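Local coordinates for chitin oligosaccharide binding protein NagB2 (Paenibacillus sp. FPU-7, PDB 7EHU), which binds short chitin oligosaccharides, N,N'-diacetylchitobiose and N,N',N''-triacetylchitotriose, as an extracellular solute-binding protein that probably delivers them to an ABC importer, at residues V75-K80 against A387-V392; K82-M85 against P90-I93. All blocks are in the same frame, centred on the assembly; numbering follows the deposited sequence.

Contacts 1 and 2 share helix 73-86, the first using one of its earlier turns and the second its last part. Contact 1 lies at the sugar: Arg77, Ala387 and Asp389 belong to the glycan pocket, and the side chain of Arg77 is about 6 Å from a second bound NAG as well. Contact 2 is local packing where the chain leaves the helix and heads for strand 93-97; its centre is about 20 Å from the centre of the chain, against about 10 Å for contact 1. The two centres are about 14 Å apart, yet the contacts touch, with Arg77 O 4.0 Å from Lys82 CB. In sequence, contact 2 is nested within the long excursion that contact 1 closes.

Contact 1 of 2, residues V75-K80 against A387-V392. With NAG (2-acetamido-2-deoxy-beta-D-glucopyranose), chain B.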
ATOM      1  N   VAL A  75       8.041  -5.650  -9.215  1.00 10.11           N
ATOM      2  CA  VAL A  75       8.494  -6.818  -9.958  1.00 10.24           C
ATOM      3  C   VAL A  75       7.855  -8.076  -9.385  1.00  9.60           C
ATOM      4  O   VAL A  75       7.353  -8.922 -10.133  1.00  9.65           O
ATOM      5  CB  VAL A  75      10.032  -6.886  -9.926  1.00 11.48           C
ATOM      6  CG1 VAL A  75      10.543  -8.177 -10.559  1.00 12.36           C
ATOM      7  CG2 VAL A  75      10.653  -5.674 -10.629  1.00 12.85           C
ATOM      8  N   ASN A  76       7.811  -8.203  -8.053  1.00  9.38           N
ATOM      9  CA  ASN A  76       7.222  -9.407  -7.475  1.00  8.62           C
ATOM     10  C   ASN A  76       5.738  -9.497  -7.822  1.00  8.66           C
ATOM     11  O   ASN A  76       5.263 -10.519  -8.321  1.00  8.81           O
ATOM     12  CB  ASN A  76       7.381  -9.441  -5.963  1.00  9.59           C
ATOM     13  CG  ASN A  76       6.810 -10.688  -5.383  1.00  8.85           C
ATOM     14  OD1 ASN A  76       7.151 -11.772  -5.841  1.00  9.72           O
ATOM     15  ND2 ASN A  76       5.870 -10.563  -4.441  1.00  9.15           N
ATOM     16  N   ARG A  77       4.979  -8.439  -7.508  1.00  8.02           N
ATOM     17  CA  ARG A  77       3.531  -8.531  -7.624  1.00  8.12           C
ATOM     18  C   ARG A  77       3.088  -8.682  -9.065  1.00  8.24           C
ATOM     19  O   ARG A  77       2.186  -9.470  -9.372  1.00  9.38           O
ATOM     20  CB  ARG A  77       2.878  -7.293  -7.026  1.00  8.61           C
ATOM     21  CG  ARG A  77       1.366  -7.360  -6.938  1.00  8.89           C
ATOM     22  CD  ARG A  77       0.783  -6.106  -6.404  1.00  8.49           C
ATOM     23  NE  ARG A  77      -0.644  -6.259  -6.226  1.00  9.17           N
ATOM     24  CZ  ARG A  77      -1.437  -5.336  -5.697  1.00  8.17           C
ATOM     25  NH1 ARG A  77      -0.909  -4.160  -5.353  1.00  9.70           N
ATOM     26  NH2 ARG A  77      -2.719  -5.569  -5.492  1.00  9.22           N
ATOM     27  N   ASP A  78       3.690  -7.918  -9.952  1.00  9.01           N
ATOM     28  CA  ASP A  78       3.166  -7.743 -11.299  1.00  9.46           C
ATOM     29  C   ASP A  78       3.863  -8.598 -12.334  1.00 11.06           C
ATOM     30  O   ASP A  78       3.327  -8.750 -13.435  1.00 14.01           O
ATOM     31  CB  ASP A  78       3.205  -6.265 -11.701  1.00  9.44           C
ATOM     32  CG  ASP A  78       2.413  -5.398 -10.763  1.00 10.98           C
ATOM     33  OD1 ASP A  78       2.732  -4.215 -10.678  1.00 13.38           O
ATOM     34  OD2 ASP A  78       1.452  -5.905 -10.150  1.00 11.38           O
ATOM     35  N   VAL A  79       5.025  -9.157 -12.012  1.00 10.52           N
ATOM     36  CA  VAL A  79       5.770  -9.955 -12.987  1.00 11.45           C
ATOM     37  C   VAL A  79       6.089 -11.340 -12.431  1.00 10.58           C
ATOM     38  O   VAL A  79       5.621 -12.352 -12.967  1.00 10.96           O
ATOM     39  CB  VAL A  79       7.045  -9.217 -13.457  1.00 14.02           C
ATOM     40  CG1 VAL A  79       7.802 -10.040 -14.500  1.00 16.51           C
ATOM     41  CG2 VAL A  79       6.700  -7.827 -14.009  1.00 16.53           C
ATOM     42  N   LYS A  80       6.904 -11.408 -11.374  1.00  9.17           N
ATOM     43  CA  LYS A  80       7.502 -12.679 -10.958  1.00  9.69           C
ATOM     44  C   LYS A  80       6.471 -13.612 -10.325  1.00  9.35           C
ATOM     45  O   LYS A  80       6.302 -14.755 -10.770  1.00  9.43           O
ATOM     46  CB  LYS A  80       8.699 -12.451 -10.031  1.00 10.07           C
ATOM     47  CG  LYS A  80       9.601 -13.665  -9.912  1.00 10.43           C
ATOM     48  CD  LYS A  80      10.822 -13.400  -9.041  1.00 11.08           C
ATOM     49  CE  LYS A  80      11.848 -14.504  -9.158  1.00 12.19           C
ATOM     50  NZ  LYS A  80      13.040 -14.288  -8.292  1.00 13.09           N
ATOM     51  N   ALA A 387      -7.750   0.080  -1.207  1.00  9.74           N
ATOM     52  CA  ALA A 387      -7.127   0.514  -2.449  1.00  9.91           C
ATOM     53  C   ALA A 387      -7.848  -0.107  -3.639  1.00  9.44           C
ATOM     54  O   ALA A 387      -8.318  -1.252  -3.587  1.00  9.36           O
ATOM     55  CB  ALA A 387      -5.657   0.136  -2.486  1.00 10.31           C
ATOM     56  N   PHE A 388      -7.933   0.659  -4.732  1.00  9.47           N
ATOM     57  CA  PHE A 388      -8.660   0.190  -5.907  1.00  9.44           C
ATOM     58  C   PHE A 388      -8.098  -1.131  -6.440  1.00  9.14           C
ATOM     59  O   PHE A 388      -8.842  -1.912  -7.049  1.00 10.55           O
ATOM     60  CB  PHE A 388      -8.665   1.254  -7.018  1.00  9.95           C
ATOM     61  CG  PHE A 388      -7.410   1.253  -7.832  1.00 10.00           C
ATOM     62  CD1 PHE A 388      -6.235   1.771  -7.325  1.00 10.79           C
ATOM     63  CD2 PHE A 388      -7.392   0.673  -9.082  1.00 11.58           C
ATOM     64  CE1 PHE A 388      -5.071   1.699  -8.058  1.00 11.52           C
ATOM     65  CE2 PHE A 388      -6.230   0.605  -9.814  1.00 12.21           C
ATOM     66  CZ  PHE A 388      -5.070   1.131  -9.300  1.00 12.45           C
ATOM     67  N   ASP A 389      -6.814  -1.424  -6.204  1.00  9.13           N
ATOM     68  CA  ASP A 389      -6.207  -2.653  -6.723  1.00  8.76           C
ATOM     69  C   ASP A 389      -6.608  -3.885  -5.939  1.00  8.38           C
ATOM     70  O   ASP A 389      -6.355  -5.005  -6.399  1.00  9.54           O
ATOM     71  CB  ASP A 389      -4.737  -2.318  -6.874  1.00 10.23           C
ATOM     72  CG  ASP A 389      -3.906  -2.355  -5.603  1.00 10.49           C
ATOM     73  OD1 ASP A 389      -3.916  -2.940  -4.608  1.00 11.17           O
ATOM     74  OD2 ASP A 389      -3.977  -1.102  -5.255  1.00 10.75           O
ATOM     75  N   ALA A 390      -7.336  -3.710  -4.833  1.00  9.13           N
ATOM     76  CA  ALA A 390      -8.019  -4.839  -4.224  1.00  9.15           C
ATOM     77  C   ALA A 390      -9.270  -5.231  -5.003  1.00  9.70           C
ATOM     78  O   ALA A 390      -9.737  -6.374  -4.878  1.00 10.04           O
ATOM     79  CB  ALA A 390      -8.430  -4.502  -2.791  1.00 11.13           C
ATOM     80  N   LEU A 391      -9.805  -4.312  -5.815  1.00  9.83           N
ATOM     81  CA  LEU A 391     -11.152  -4.413  -6.368  1.00 10.81           C
ATOM     82  C   LEU A 391     -11.201  -4.607  -7.873  1.00 11.46           C
ATOM     83  O   LEU A 391     -12.296  -4.856  -8.404  1.00 14.10           O
ATOM     84  CB  LEU A 391     -11.929  -3.122  -6.057  1.00 11.95           C
ATOM     85  CG  LEU A 391     -11.975  -2.681  -4.598  1.00 12.86           C
ATOM     86  CD1 LEU A 391     -12.729  -1.375  -4.437  1.00 12.84           C
ATOM     87  CD2 LEU A 391     -12.602  -3.772  -3.743  1.00 13.44           C
ATOM     88  N   VAL A 392     -10.093  -4.409  -8.584  1.00 10.99           N
ATOM     89  CA  VAL A 392     -10.073  -4.525 -10.032  1.00 12.08           C
ATOM     90  C   VAL A 392      -9.030  -5.557 -10.431  1.00 11.33           C
ATOM     91  O   VAL A 392      -8.093  -5.863  -9.693  1.00 11.00           O
ATOM     92  CB  VAL A 392      -9.847  -3.190 -10.778  1.00 12.67           C
ATOM     93  CG1 VAL A 392     -10.867  -2.151 -10.364  1.00 13.11           C
ATOM     94  CG2 VAL A 392      -8.432  -2.686 -10.562  1.00 13.03           C
TER
HETATM   95  C1  NAG B   3       1.448  -1.045  -1.887  1.00  8.40           C
HETATM   96  C2  NAG B   3       1.137  -1.459  -3.304  1.00  7.93           C
HETATM   97  C3  NAG B   3      -0.113  -0.743  -3.814  1.00  7.72           C
HETATM   98  C4  NAG B   3      -1.275  -0.959  -2.852  1.00  7.25           C
HETATM   99  C5  NAG B   3      -0.873  -0.557  -1.436  1.00  7.50           C
HETATM  100  C6  NAG B   3      -1.943  -0.842  -0.403  1.00  7.98           C
HETATM  101  C7  NAG B   3       2.933  -2.225  -4.783  1.00 10.11           C
HETATM  102  C8  NAG B   3       4.054  -1.813  -5.700  1.00 10.75           C
HETATM  103  N2  NAG B   3       2.260  -1.233  -4.198  1.00  7.92           N
HETATM  104  O3  NAG B   3      -0.416  -1.249  -5.108  1.00  8.76           O
HETATM  105  O4  NAG B   3      -2.411  -0.177  -3.212  1.00  8.29           O
HETATM  106  O5  NAG B   3       0.312  -1.276  -1.058  1.00  7.91           O
HETATM  107  O6  NAG B   3      -2.268  -2.223  -0.345  1.00  8.62           O
HETATM  108  O7  NAG B   3       2.643  -3.407  -4.593  1.00 12.22           O
HETATM  109  O   HOH W   1      -5.100  -7.435  -5.381  1.00  9.06           O
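Arg77 reaches from its helix to Asp389, and the two side chains form a salt bridge with their flat ends almost perpendicular, the guanidinium and carboxylate planes 83° apart. NH2 of Arg77 donates to Asp389 OD1 over 3.0 Å, with an N-H...O angle of 157°. The oxygen lies at the edge of the guanidinium, near its plane, but is approached on its anti side and somewhat out of the carboxylate plane, so this is a single-oxygen grip and not a paired, coplanar one. That turn leaves OD2 for the ligand: O4 of the NAG donates to Asp389 OD2 at 2.7 Å. The other terminal nitrogen, Arg77 NH1, comes within 3.0 Å of NAG O3. The bridge probably helps to fix the carboxylate that receives O4.

Arginine suits its place because it combines length with several N-H groups. With CG anti to the backbone N (chi1 -173°) and the chain extended as far as NE, it covers most of the 11.4 Å between Arg77 CA and Asp389 CA, and the short Asp389 side chain supplies the rest. A water spans the same two residues, donating to Asp389 O at 2.9 Å and accepting a weak bond from Arg77 NH2. Small Ala387 lets the sugar come close, its CB 3.3 Å from NAG O4, while Asp389 CB lies over one face of the Phe388 ring.

Arg77 NE has a second acid, Asp101, and Phe97 adds a cation-pi contact. The bridge joins helix 73-86 to the loop between strand 383-385 and helix 394-408; Phe388 packs that loop against helices 197-212 and 394-408.

Contact 2 of 2, residues K82-M85 against P90-I93; sequences KAEM and PPQI
One face of the Glu84 carboxylate is turned to the Pro91 ring, whose CD and CG methylenes lie above its plane near OE2; the closest pair is Glu84 OE2 and Pro91 CD, at 3.3 Å. The two side chains cross at about a right angle. At the other end of the carboxylate, OE1 forms a salt bridge with Arg35, so the acid meets its charge partner while its face rests on ring C-H groups.

The Pro90 ring takes Met85 along its CB-CG side. A bend at chi2 (-68°) swings the thioether round to the ring, bringing Met85 CE to 3.6 Å from Pro90 CB and Met85 SD to 3.8 Å from the same atom. A flexible, unbranched methionine suits this place, since it also fits against Tyr105, His110 and Leu111. Cut back to an alanine here, the side chain would lose its thioether, which would probably leave a gap beside Pro90 and Tyr105 with less to pack against.

Proline has no N-H to offer, and the backbone pair Glu84 O and Pro90 N stays 3.8 Å apart. The chain's turn from helix 73-86 toward strand 93-97 is therefore fitted here by shape, with stiff rings against side chains, rather than by hydrogen bonding between the segments.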
ATOM      1  N   LYS A  82       3.295 -13.351 -10.415  1.00  9.36           N
ATOM      2  CA  LYS A  82       2.249 -13.553 -11.418  1.00 10.04           C
ATOM      3  C   LYS A  82       2.612 -14.701 -12.357  1.00  9.75           C
ATOM      4  O   LYS A  82       1.787 -15.585 -12.639  1.00 10.99           O
ATOM      5  CB  LYS A  82       2.030 -12.249 -12.194  1.00 11.21           C
ATOM      6  CG  LYS A  82       0.872 -12.305 -13.190  1.00 12.92           C
ATOM      7  CD  LYS A  82       0.684 -10.982 -13.941  1.00 14.90           C
ATOM      8  CE  LYS A  82       0.089  -9.880 -13.069  1.00 18.58           C
ATOM      9  NZ  LYS A  82       0.179  -8.514 -13.715  1.00 21.71           N
ATOM     10  N   ALA A  83       3.856 -14.708 -12.839  1.00  9.99           N
ATOM     11  CA  ALA A  83       4.294 -15.731 -13.780  1.00  9.70           C
ATOM     12  C   ALA A  83       4.392 -17.090 -13.107  1.00  9.50           C
ATOM     13  O   ALA A  83       4.039 -18.114 -13.702  1.00  9.68           O
ATOM     14  CB  ALA A  83       5.646 -15.326 -14.362  1.00  9.84           C
ATOM     15  N   GLU A  84       4.881 -17.126 -11.873  1.00  9.23           N
ATOM     16  CA  GLU A  84       4.975 -18.374 -11.132  1.00  9.33           C
ATOM     17  C   GLU A  84       3.596 -18.970 -10.870  1.00  9.39           C
ATOM     18  O   GLU A  84       3.393 -20.189 -11.011  1.00  9.90           O
ATOM     19  CB  GLU A  84       5.709 -18.093  -9.826  1.00  9.81           C
ATOM     20  CG  GLU A  84       7.195 -17.884 -10.006  1.00 10.42           C
ATOM     21  CD  GLU A  84       7.855 -17.155  -8.847  1.00 10.22           C
ATOM     22  OE1 GLU A  84       9.107 -17.153  -8.812  1.00 10.94           O
ATOM     23  OE2 GLU A  84       7.159 -16.542  -7.994  1.00 10.09           O
ATOM     24  N   MET A  85       2.626 -18.117 -10.543  1.00  8.98           N
ATOM     25  CA  MET A  85       1.254 -18.573 -10.342  1.00  9.54           C
ATOM     26  C   MET A  85       0.654 -19.090 -11.648  1.00 10.10           C
ATOM     27  O   MET A  85      -0.041 -20.107 -11.647  1.00 10.63           O
ATOM     28  CB  MET A  85       0.406 -17.433  -9.769  1.00  9.49           C
ATOM     29  CG  MET A  85       0.674 -17.167  -8.292  1.00  9.56           C
ATOM     30  SD  MET A  85       0.097 -18.548  -7.294  1.00  9.76           S
ATOM     31  CE  MET A  85       0.392 -17.896  -5.641  1.00 11.39           C
ATOM     32  N   PRO A  90       4.172 -21.394  -7.538  1.00 10.11           N
ATOM     33  CA  PRO A  90       4.598 -20.286  -6.666  1.00  9.77           C
ATOM     34  C   PRO A  90       5.663 -20.748  -5.689  1.00  9.68           C
ATOM     35  O   PRO A  90       5.814 -21.950  -5.433  1.00 10.52           O
ATOM     36  CB  PRO A  90       3.314 -19.914  -5.907  1.00 10.15           C
ATOM     37  CG  PRO A  90       2.517 -21.196  -5.873  1.00 10.62           C
ATOM     38  CD  PRO A  90       2.808 -21.859  -7.211  1.00 10.18           C
ATOM     39  N   PRO A  91       6.389 -19.817  -5.084  1.00  9.65           N
ATOM     40  CA  PRO A  91       7.213 -20.157  -3.917  1.00 10.25           C
ATOM     41  C   PRO A  91       6.338 -20.734  -2.811  1.00  9.36           C
ATOM     42  O   PRO A  91       5.116 -20.592  -2.803  1.00  9.87           O
ATOM     43  CB  PRO A  91       7.776 -18.796  -3.493  1.00 11.49           C
ATOM     44  CG  PRO A  91       7.618 -17.910  -4.661  1.00 11.40           C
ATOM     45  CD  PRO A  91       6.358 -18.362  -5.325  1.00 10.48           C
ATOM     46  N   GLN A  92       6.984 -21.349  -1.825  1.00  9.12           N
ATOM     47  CA  GLN A  92       6.238 -21.912  -0.708  1.00  9.24           C
ATOM     48  C   GLN A  92       5.594 -20.826   0.151  1.00  9.35           C
ATOM     49  O   GLN A  92       4.486 -21.022   0.667  1.00  9.79           O
ATOM     50  CB  GLN A  92       7.153 -22.792   0.144  1.00 11.05           C
ATOM     51  CG  GLN A  92       7.496 -24.147  -0.463  1.00 11.74           C
ATOM     52  CD  GLN A  92       8.732 -24.133  -1.325  1.00 14.50           C
ATOM     53  OE1 GLN A  92       9.269 -23.089  -1.703  1.00 13.31           O
ATOM     54  NE2 GLN A  92       9.278 -25.310  -1.537  1.00 17.63           N
ATOM     55  N   ILE A  93       6.292 -19.694   0.328  1.00  8.92           N
ATOM     56  CA  ILE A  93       5.859 -18.548   1.123  1.00  8.42           C
ATOM     57  C   ILE A  93       6.123 -17.309   0.286  1.00  7.95           C
ATOM     58  O   ILE A  93       7.192 -17.195  -0.318  1.00  8.41           O
ATOM     59  CB  ILE A  93       6.659 -18.431   2.445  1.00 10.14           C
ATOM     60  CG1 ILE A  93       6.537 -19.696   3.293  1.00 10.61           C
ATOM     61  CG2 ILE A  93       6.187 -17.203   3.224  1.00  9.95           C
ATOM     62  CD1 ILE A  93       7.603 -19.795   4.385  1.00 11.74           C
TER